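PDB 3M8N: possible glutathione S-transferase from Rhodopseudomonas palustris, which probably acts as a glutathione transferase, conjugating glutathione to electrophilic substrates. Local coordinates for residues A91-W96 with T159-A164; Q141-H146 with D151-G156; A164-T169 with R190-T195. One frame throughout, in Å; residues are numbered along the deposited sequence.

Contact 1. Residues A91-W96 with T159-A164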
loop_
_atom_site.group_PDB
_atom_site.type_symbol
_atom_site.label_atom_id
_atom_site.label_comp_id
_atom_site.label_asym_id
_atom_site.label_seq_id
_atom_site.Cartn_x
_atom_site.Cartn_y
_atom_site.Cartn_z
ATOM N N ALA A 91 -1.631 1.661 -13.033
ATOM C CA ALA A 91 -0.685 0.869 -12.260
ATOM C C ALA A 91 0.355 1.791 -11.624
ATOM O O ALA A 91 0.768 1.569 -10.512
ATOM C CB ALA A 91 -0.030 -0.177 -13.146
ATOM N N GLU A 92 0.729 2.876 -12.303
ATOM C CA GLU A 92 1.592 3.890 -11.722
ATOM C C GLU A 92 0.991 4.643 -10.605
ATOM O O GLU A 92 1.680 4.930 -9.692
ATOM C CB GLU A 92 2.073 4.919 -12.754
ATOM C CG GLU A 92 2.878 4.338 -13.875
ATOM C CD GLU A 92 3.358 5.420 -14.862
ATOM O OE1 GLU A 92 2.899 6.619 -14.797
ATOM O OE2 GLU A 92 4.212 5.049 -15.704
ATOM N N ALA A 93 -0.295 4.960 -10.661
ATOM C CA ALA A 93 -0.999 5.535 -9.513
ATOM C C ALA A 93 -0.913 4.632 -8.321
ATOM O O ALA A 93 -0.681 5.114 -7.253
ATOM C CB ALA A 93 -2.472 5.845 -9.844
ATOM N N LEU A 94 -1.121 3.319 -8.510
ATOM C CA LEU A 94 -1.035 2.327 -7.452
ATOM C C LEU A 94 0.364 2.169 -6.972
ATOM O O LEU A 94 0.579 2.027 -5.804
ATOM C CB LEU A 94 -1.616 0.950 -7.897
ATOM C CG LEU A 94 -3.151 0.862 -7.947
ATOM C CD1 LEU A 94 -3.615 -0.291 -8.764
ATOM C CD2 LEU A 94 -3.882 0.939 -6.582
ATOM N N GLN A 95 1.323 2.192 -7.898
ATOM C CA GLN A 95 2.750 2.195 -7.560
ATOM C C GLN A 95 3.049 3.265 -6.533
ATOM O O GLN A 95 3.551 2.955 -5.479
ATOM C CB GLN A 95 3.592 2.405 -8.778
ATOM C CG GLN A 95 5.025 2.505 -8.457
ATOM C CD GLN A 95 5.872 3.076 -9.567
ATOM O OE1 GLN A 95 6.015 2.526 -10.657
ATOM N NE2 GLN A 95 6.529 4.149 -9.248
ATOM N N TRP A 96 2.661 4.507 -6.802
ATOM C CA TRP A 96 2.896 5.558 -5.860
ATOM C C TRP A 96 2.110 5.411 -4.572
ATOM O O TRP A 96 2.569 5.793 -3.531
ATOM C CB TRP A 96 2.664 6.906 -6.518
ATOM C CG TRP A 96 3.772 7.228 -7.451
ATOM C CD1 TRP A 96 3.734 7.198 -8.800
ATOM C CD2 TRP A 96 5.096 7.595 -7.096
ATOM N NE1 TRP A 96 4.952 7.520 -9.317
ATOM C CE2 TRP A 96 5.815 7.760 -8.286
ATOM C CE3 TRP A 96 5.760 7.793 -5.876
ATOM C CZ2 TRP A 96 7.178 8.107 -8.301
ATOM C CZ3 TRP A 96 7.129 8.137 -5.899
ATOM C CH2 TRP A 96 7.803 8.296 -7.093
ATOM N N THR A 159 -4.537 12.484 -9.589
ATOM C CA THR A 159 -5.088 11.159 -9.422
ATOM C C THR A 159 -5.124 10.919 -7.907
ATOM O O THR A 159 -4.721 11.798 -7.118
ATOM C CB THR A 159 -4.325 10.050 -10.166
ATOM O OG1 THR A 159 -3.112 9.751 -9.524
ATOM C CG2 THR A 159 -3.996 10.409 -11.542
ATOM N N ILE A 160 -5.639 9.763 -7.502
ATOM C CA ILE A 160 -5.647 9.367 -6.096
ATOM C C ILE A 160 -4.255 9.152 -5.510
ATOM O O ILE A 160 -4.090 9.222 -4.321
ATOM C CB ILE A 160 -6.569 8.085 -5.795
ATOM C CG1 ILE A 160 -6.339 7.024 -6.845
ATOM C CG2 ILE A 160 -7.976 8.472 -5.665
ATOM C CD1 ILE A 160 -6.746 5.634 -6.380
ATOM N N ALA A 161 -3.258 8.890 -6.335
ATOM C CA ALA A 161 -1.869 8.839 -5.879
ATOM C C ALA A 161 -1.407 10.119 -5.234
ATOM O O ALA A 161 -0.694 10.039 -4.264
ATOM C CB ALA A 161 -0.924 8.506 -6.978
ATOM N N ASP A 162 -1.794 11.294 -5.796
ATOM C CA ASP A 162 -1.444 12.631 -5.256
ATOM C C ASP A 162 -2.124 12.846 -3.931
ATOM O O ASP A 162 -1.508 13.288 -2.978
ATOM C CB ASP A 162 -1.868 13.715 -6.229
ATOM C CG ASP A 162 -1.164 13.619 -7.527
ATOM O OD1 ASP A 162 0.024 13.900 -7.604
ATOM O OD2 ASP A 162 -1.783 13.233 -8.504
ATOM N N ILE A 163 -3.402 12.512 -3.880
ATOM C CA ILE A 163 -4.196 12.587 -2.663
ATOM C C ILE A 163 -3.619 11.690 -1.599
ATOM O O ILE A 163 -3.578 12.078 -0.452
ATOM C CB ILE A 163 -5.686 12.203 -2.934
ATOM C CG1 ILE A 163 -6.288 13.152 -3.966
ATOM C CG2 ILE A 163 -6.518 12.151 -1.667
ATOM C CD1 ILE A 163 -7.490 12.621 -4.517
ATOM N N ALA A 164 -3.241 10.463 -1.942
ATOM C CA ALA A 164 -2.649 9.581 -0.948
ATOM C C ALA A 164 -1.346 10.119 -0.362
ATOM O O ALA A 164 -1.173 10.176 0.830
ATOM C CB ALA A 164 -2.446 8.208 -1.528
#
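Ala93 and Ala161 mark the closest backbone approach, 5.0 Å between their CA atoms, where helix 87-117 and the start of helix 160-169 run in the same general direction. Such a spacing is possible because both residues end at CB. The methyl of Ala161 lodges against the other helix, with its CB 3.4 Å from Ala93 O and 4.2 Å from Ala93 CB. One turn on, Trp96 CB comes within 4.0 Å of the same Ala161 CB, while the indole leads away from it. Thr159 adds OG1, 4.0 Å from Ala93 CB. Its chi1 of 74° sets OG1 between the backbone N and the carbonyl carbon, turned to the helix it precedes, where OG1 accepts a weak bond from Ala161 N (3.3 Å). In return Thr159 N donates to the anti lone pair of Asp162 OD2 (3.1 Å, 162° at the hydrogen). This reciprocal pair is a capping box, of the kind well known at the corresponding helix start of many glutathione transferases. Asp162 OD1 also accepts from Phe153 N and Trp188 NE1, tying the cap to a loop and to helix 183-193. With no hydrogen bond crossing between the segments, cohesion rests on van der Waals contacts around the Ala161 methyl, whereas the buried carboxylate is met by three N-H donors and its charge is probably stabilised further by the helix N-terminus.

Contact 2. Residues Q141-H146 with D151-G156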
loop_
_atom_site.group_PDB
_atom_site.type_symbol
_atom_site.label_atom_id
_atom_site.label_comp_id
_atom_site.label_asym_id
_atom_site.label_seq_id
_atom_site.Cartn_x
_atom_site.Cartn_y
_atom_site.Cartn_z
ATOM N N GLN A 141 12.807 12.552 -0.948
ATOM C CA GLN A 141 13.776 12.716 -2.007
ATOM C C GLN A 141 13.399 11.977 -3.233
ATOM O O GLN A 141 13.637 12.460 -4.329
ATOM C CB GLN A 141 15.167 12.225 -1.554
ATOM C CG GLN A 141 16.302 12.804 -2.328
ATOM C CD GLN A 141 16.360 14.304 -2.127
ATOM O OE1 GLN A 141 16.467 14.766 -0.980
ATOM N NE2 GLN A 141 16.229 15.076 -3.236
ATOM N N VAL A 142 12.850 10.776 -3.059
ATOM C CA VAL A 142 12.294 10.036 -4.177
ATOM C C VAL A 142 11.194 10.909 -4.781
ATOM O O VAL A 142 11.060 10.998 -5.984
ATOM C CB VAL A 142 11.719 8.630 -3.764
ATOM C CG1 VAL A 142 11.069 7.948 -4.956
ATOM C CG2 VAL A 142 12.804 7.733 -3.227
HETATM N N MSE A 143 10.430 11.572 -3.934
HETATM C CA MSE A 143 9.352 12.420 -4.417
HETATM C C MSE A 143 9.850 13.687 -5.131
HETATM O O MSE A 143 9.362 14.033 -6.211
HETATM C CB MSE A 143 8.410 12.756 -3.279
HETATM C CG MSE A 143 7.577 11.562 -2.763
HETATM SE SE MSE A 143 6.786 12.043 -1.131
HETATM C CE MSE A 143 5.424 13.236 -1.580
ATOM N N GLU A 144 10.826 14.362 -4.522
ATOM C CA GLU A 144 11.506 15.500 -5.126
ATOM C C GLU A 144 12.053 15.130 -6.477
ATOM O O GLU A 144 11.800 15.812 -7.460
ATOM C CB GLU A 144 12.679 15.912 -4.257
ATOM C CG GLU A 144 13.314 17.182 -4.702
ATOM C CD GLU A 144 12.423 18.356 -4.456
ATOM O OE1 GLU A 144 11.406 18.186 -3.792
ATOM O OE2 GLU A 144 12.729 19.472 -4.904
ATOM N N ASN A 145 12.820 14.062 -6.531
ATOM C CA ASN A 145 13.442 13.730 -7.788
ATOM C C ASN A 145 12.446 13.523 -8.940
ATOM O O ASN A 145 12.722 13.872 -10.111
ATOM C CB ASN A 145 14.512 12.633 -7.585
ATOM C CG ASN A 145 14.594 11.615 -8.753
ATOM O OD1 ASN A 145 13.735 10.687 -8.867
ATOM N ND2 ASN A 145 15.654 11.728 -9.583
ATOM N N HIS A 146 11.268 12.995 -8.595
ATOM C CA HIS A 146 10.223 12.678 -9.565
ATOM C C HIS A 146 9.480 13.912 -10.013
ATOM O O HIS A 146 9.125 14.057 -11.165
ATOM C CB HIS A 146 9.238 11.666 -8.943
ATOM C CG HIS A 146 8.222 11.183 -9.903
ATOM N ND1 HIS A 146 6.908 11.589 -9.863
ATOM C CD2 HIS A 146 8.339 10.375 -10.974
ATOM C CE1 HIS A 146 6.254 11.052 -10.869
ATOM N NE2 HIS A 146 7.100 10.315 -11.562
ATOM N N ASP A 151 4.583 17.171 -12.878
ATOM C CA ASP A 151 3.744 18.019 -11.995
ATOM C C ASP A 151 2.897 17.212 -11.013
ATOM O O ASP A 151 2.504 17.698 -9.960
ATOM C CB ASP A 151 2.789 18.920 -12.816
ATOM C CG ASP A 151 3.477 20.185 -13.386
ATOM O OD1 ASP A 151 4.700 20.311 -13.238
ATOM O OD2 ASP A 151 2.777 21.036 -13.982
ATOM N N TYR A 152 2.592 15.986 -11.415
ATOM C CA TYR A 152 1.793 15.034 -10.623
ATOM C C TYR A 152 2.419 13.685 -10.650
ATOM O O TYR A 152 3.178 13.365 -11.580
ATOM C CB TYR A 152 0.378 14.919 -11.185
ATOM C CG TYR A 152 -0.419 16.200 -11.136
ATOM C CD1 TYR A 152 -1.065 16.589 -9.975
ATOM C CD2 TYR A 152 -0.490 17.039 -12.266
ATOM C CE1 TYR A 152 -1.775 17.764 -9.940
ATOM C CE2 TYR A 152 -1.196 18.215 -12.245
ATOM C CZ TYR A 152 -1.836 18.576 -11.093
ATOM O OH TYR A 152 -2.578 19.750 -11.088
ATOM N N PHE A 153 2.071 12.864 -9.663
ATOM C CA PHE A 153 2.760 11.580 -9.545
ATOM C C PHE A 153 2.458 10.581 -10.644
ATOM O O PHE A 153 3.340 9.867 -11.063
ATOM C CB PHE A 153 2.645 10.976 -8.139
ATOM C CG PHE A 153 3.549 11.627 -7.158
ATOM C CD1 PHE A 153 4.867 11.212 -7.034
ATOM C CD2 PHE A 153 3.125 12.689 -6.416
ATOM C CE1 PHE A 153 5.721 11.850 -6.183
ATOM C CE2 PHE A 153 3.955 13.303 -5.587
ATOM C CZ PHE A 153 5.254 12.899 -5.459
ATOM N N ALA A 154 1.241 10.536 -11.158
ATOM C CA ALA A 154 0.940 9.557 -12.209
ATOM C C ALA A 154 0.152 10.200 -13.318
ATOM O O ALA A 154 -0.691 11.048 -13.020
ATOM C CB ALA A 154 0.120 8.354 -11.593
ATOM N N ALA A 155 0.391 9.775 -14.575
ATOM C CA ALA A 155 -0.515 10.069 -15.694
ATOM C C ALA A 155 -0.639 11.566 -16.091
ATOM O O ALA A 155 -1.597 11.978 -16.769
ATOM C CB ALA A 155 -1.915 9.522 -15.376
ATOM N N GLY A 156 0.294 12.374 -15.608
ATOM C CA GLY A 156 0.277 13.797 -15.846
ATOM C C GLY A 156 -0.893 14.569 -15.331
ATOM O O GLY A 156 -1.141 15.655 -15.811
#
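An aromatic and apolar contact joins His146 and selenomethionine Met143, at the C-terminal end of helix 129-146, to Phe153 in the loop that leads to helix 160-169. Only four residues separate the two segments, so the chain doubles back and lays Phe153 beside the helix it has just left. The imidazole and phenyl planes differ by 14°, yet the centroids stand 5.4 Å apart: the rings are nearly parallel but slid so far that they barely overlap. Their closest atoms are His146 ND1 and Phe153 CD1, 3.5 Å apart. His146 CG lies anti to the backbone N (chi1 -174°), which carries the imidazole out from the helix toward the loop. There His146 CE1 comes 3.2 Å from Phe153 O, with Tyr152 O farther off at 3.9 Å. The far end of the phenyl ring belongs to Met143, whose side chain crosses it at about a right angle; Phe153 CZ lies 3.8 Å from Met143 CG, and Met143 CE, folded back by chi3, is 3.9 Å from the same CZ. Trp96 of helix 87-117 meets both His146 and Phe153, and Trp188 packs edge-to-face with Phe153, so the pair forms part of a larger aromatic cluster. No hydrogen bond links the two segments. Dispersion between the two rings and the carbons of the selenomethionine side chain probably dominates, with a probable electrostatic gain where the polarised C-H at His146 CE1 faces the Phe153 carbonyl.

Contact 3. Residues A164-T169 with R190-T195; sequences ALYGYT and RRVEQT
Tyr166 and Val192 are the nearest backbone positions, 7.8 Å between CA atoms, as helix 160-169 and the end of helix 183-193 cross at a steep slant. That gap is filled by the Tyr166 ring, which chi1 of -171° swings toward the second segment. Val192 CG1 sits over one face, 4.1 Å from the ring centroid and 29° off the normal, a CH-pi contact whose shortest approach is 3.7 Å to Tyr166 CD1. Glu193 OE2 lies at the ring's edge, near its plane, and accepts from Tyr166 OH (2.6 Å) on its anti lone pair, the carboxylate standing 88° to the ring. A phenylalanine here would keep a ring beneath Val192 but would probably leave Glu193 OE2 without this donor and its side chain freer to turn. Beyond Glu193 the chain is held to the helix by Thr195, whose OG1 (3.1 Å) and N both bond to Val192 O from the same face of its plane. His170 stacks on the tyrosine. The contact joins two helices of the all-helical C-terminal domain of the glutathione transferase fold, and through Tyr16 and Leu20 of helix 13-24 the tyrosine also reaches the thioredoxin-like N-terminal domain.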
loop_
_atom_site.group_PDB
_atom_site.type_symbol
_atom_site.label_atom_id
_atom_site.label_comp_id
_atom_site.label_asym_id
_atom_site.label_seq_id
_atom_site.Cartn_x
_atom_site.Cartn_y
_atom_site.Cartn_z
ATOM N N ALA A 164 -3.241 10.463 -1.942
ATOM C CA ALA A 164 -2.649 9.581 -0.948
ATOM C C ALA A 164 -1.346 10.119 -0.362
ATOM O O ALA A 164 -1.173 10.176 0.830
ATOM C CB ALA A 164 -2.446 8.208 -1.528
ATOM N N LEU A 165 -0.451 10.571 -1.224
ATOM C CA LEU A 165 0.816 11.166 -0.807
ATOM C C LEU A 165 0.620 12.480 -0.066
ATOM O O LEU A 165 1.316 12.778 0.897
ATOM C CB LEU A 165 1.719 11.358 -2.022
ATOM C CG LEU A 165 2.215 10.032 -2.575
ATOM C CD1 LEU A 165 2.762 10.125 -3.971
ATOM C CD2 LEU A 165 3.228 9.484 -1.654
ATOM N N TYR A 166 -0.393 13.227 -0.454
ATOM C CA TYR A 166 -0.648 14.447 0.219
ATOM C C TYR A 166 -0.949 14.303 1.696
ATOM O O TYR A 166 -0.597 15.165 2.448
ATOM C CB TYR A 166 -1.735 15.277 -0.511
ATOM C CG TYR A 166 -1.877 16.657 0.056
ATOM C CD1 TYR A 166 -1.120 17.728 -0.422
ATOM C CD2 TYR A 166 -2.732 16.872 1.129
ATOM C CE1 TYR A 166 -1.266 19.031 0.166
ATOM C CE2 TYR A 166 -2.874 18.110 1.702
ATOM C CZ TYR A 166 -2.134 19.179 1.222
ATOM O OH TYR A 166 -2.340 20.353 1.887
ATOM N N GLY A 167 -1.639 13.258 2.102
ATOM C CA GLY A 167 -2.045 13.016 3.474
ATOM C C GLY A 167 -1.031 13.264 4.578
ATOM O O GLY A 167 -1.300 14.055 5.495
ATOM N N TYR A 168 0.103 12.569 4.523
ATOM C CA TYR A 168 1.191 12.802 5.446
ATOM C C TYR A 168 2.164 13.856 4.928
ATOM O O TYR A 168 2.622 14.649 5.690
ATOM C CB TYR A 168 1.898 11.486 5.852
ATOM C CG TYR A 168 0.995 10.624 6.627
ATOM C CD1 TYR A 168 0.437 11.081 7.806
ATOM C CD2 TYR A 168 0.617 9.394 6.157
ATOM C CE1 TYR A 168 -0.463 10.311 8.531
ATOM C CE2 TYR A 168 -0.306 8.593 6.885
ATOM C CZ TYR A 168 -0.833 9.060 8.077
ATOM O OH TYR A 168 -1.736 8.316 8.810
ATOM N N THR A 169 2.474 13.876 3.632
ATOM C CA THR A 169 3.414 14.867 3.123
ATOM C C THR A 169 3.063 16.265 3.627
ATOM O O THR A 169 3.947 17.053 3.967
ATOM C CB THR A 169 3.560 14.857 1.602
ATOM O OG1 THR A 169 3.860 13.529 1.143
ATOM C CG2 THR A 169 4.723 15.742 1.166
ATOM N N ARG A 190 1.232 22.764 -3.060
ATOM C CA ARG A 190 0.417 23.925 -3.419
ATOM C C ARG A 190 -0.451 23.597 -4.588
ATOM O O ARG A 190 -1.563 24.030 -4.617
ATOM C CB ARG A 190 1.250 25.212 -3.683
ATOM C CG ARG A 190 1.793 25.909 -2.367
ATOM C CD ARG A 190 2.619 27.278 -2.537
ATOM N NE ARG A 190 3.820 27.092 -3.373
ATOM C CZ ARG A 190 5.060 26.815 -2.935
ATOM N NH1 ARG A 190 5.337 26.726 -1.629
ATOM N NH2 ARG A 190 6.023 26.619 -3.817
ATOM N N ARG A 191 0.023 22.817 -5.555
ATOM C CA ARG A 191 -0.809 22.460 -6.700
ATOM C C ARG A 191 -2.036 21.659 -6.275
ATOM O O ARG A 191 -3.163 21.911 -6.709
ATOM C CB ARG A 191 0.057 21.655 -7.613
ATOM C CG ARG A 191 -0.371 21.581 -8.988
ATOM C CD ARG A 191 0.661 20.788 -9.810
ATOM N NE ARG A 191 1.872 21.553 -10.022
ATOM C CZ ARG A 191 3.100 21.283 -9.573
ATOM N NH1 ARG A 191 3.396 20.203 -8.883
ATOM N NH2 ARG A 191 4.072 22.150 -9.842
ATOM N N VAL A 192 -1.829 20.723 -5.379
ATOM C CA VAL A 192 -2.901 19.972 -4.763
ATOM C C VAL A 192 -3.876 20.820 -3.990
ATOM O O VAL A 192 -5.068 20.708 -4.150
ATOM C CB VAL A 192 -2.364 18.812 -3.863
ATOM C CG1 VAL A 192 -3.504 18.139 -3.169
ATOM C CG2 VAL A 192 -1.659 17.834 -4.716
ATOM N N GLU A 193 -3.372 21.673 -3.132
ATOM C CA GLU A 193 -4.220 22.657 -2.474
ATOM C C GLU A 193 -5.023 23.613 -3.375
ATOM O O GLU A 193 -5.945 24.166 -2.899
ATOM C CB GLU A 193 -3.436 23.416 -1.411
ATOM C CG GLU A 193 -2.732 22.513 -0.496
ATOM C CD GLU A 193 -1.538 23.086 0.113
ATOM O OE1 GLU A 193 -1.146 24.221 -0.201
ATOM O OE2 GLU A 193 -0.955 22.396 0.942
ATOM N N GLN A 194 -4.681 23.787 -4.651
ATOM C CA GLN A 194 -5.388 24.758 -5.463
ATOM C C GLN A 194 -6.379 24.109 -6.363
ATOM O O GLN A 194 -7.012 24.833 -7.155
ATOM C CB GLN A 194 -4.511 25.650 -6.358
ATOM C CG GLN A 194 -3.136 25.894 -5.899
ATOM C CD GLN A 194 -2.871 27.188 -5.157
ATOM O OE1 GLN A 194 -3.226 27.320 -3.991
ATOM N NE2 GLN A 194 -2.103 28.085 -5.787
ATOM N N THR A 195 -6.498 22.772 -6.258
ATOM C CA THR A 195 -7.521 21.983 -6.931
ATOM C C THR A 195 -8.835 22.389 -6.390
ATOM O O THR A 195 -8.980 22.572 -5.206
ATOM C CB THR A 195 -7.368 20.452 -6.658
ATOM O OG1 THR A 195 -6.065 20.028 -7.008
ATOM C CG2 THR A 195 -8.306 19.623 -7.473
#

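Overall arrangement
All three contacts bind helices of the C-terminal domain, and helix 160-169 is their common thread: contacts 1 and 3 share it through Ala164, and contact 2 pairs the end of helix 129-146 with the loop leading into it. Contacts 1 and 3 are buried; contact 2, its centre about 16 Å from the centre of the chain, is partly open, with His146 partly exposed. Contact 1 brings backbones close through small residues, contact 2 spaces them with rings, and contact 3 adds a carboxylate acceptor at the edge of its aromatic ring. Leu165 connects them, its CD1 3.6 Å from Phe153 CD2 and 4.1 Å from Trp96 CB. Segments 91-96 and 141-146 also touch the second subunit; those of contact 3 do not.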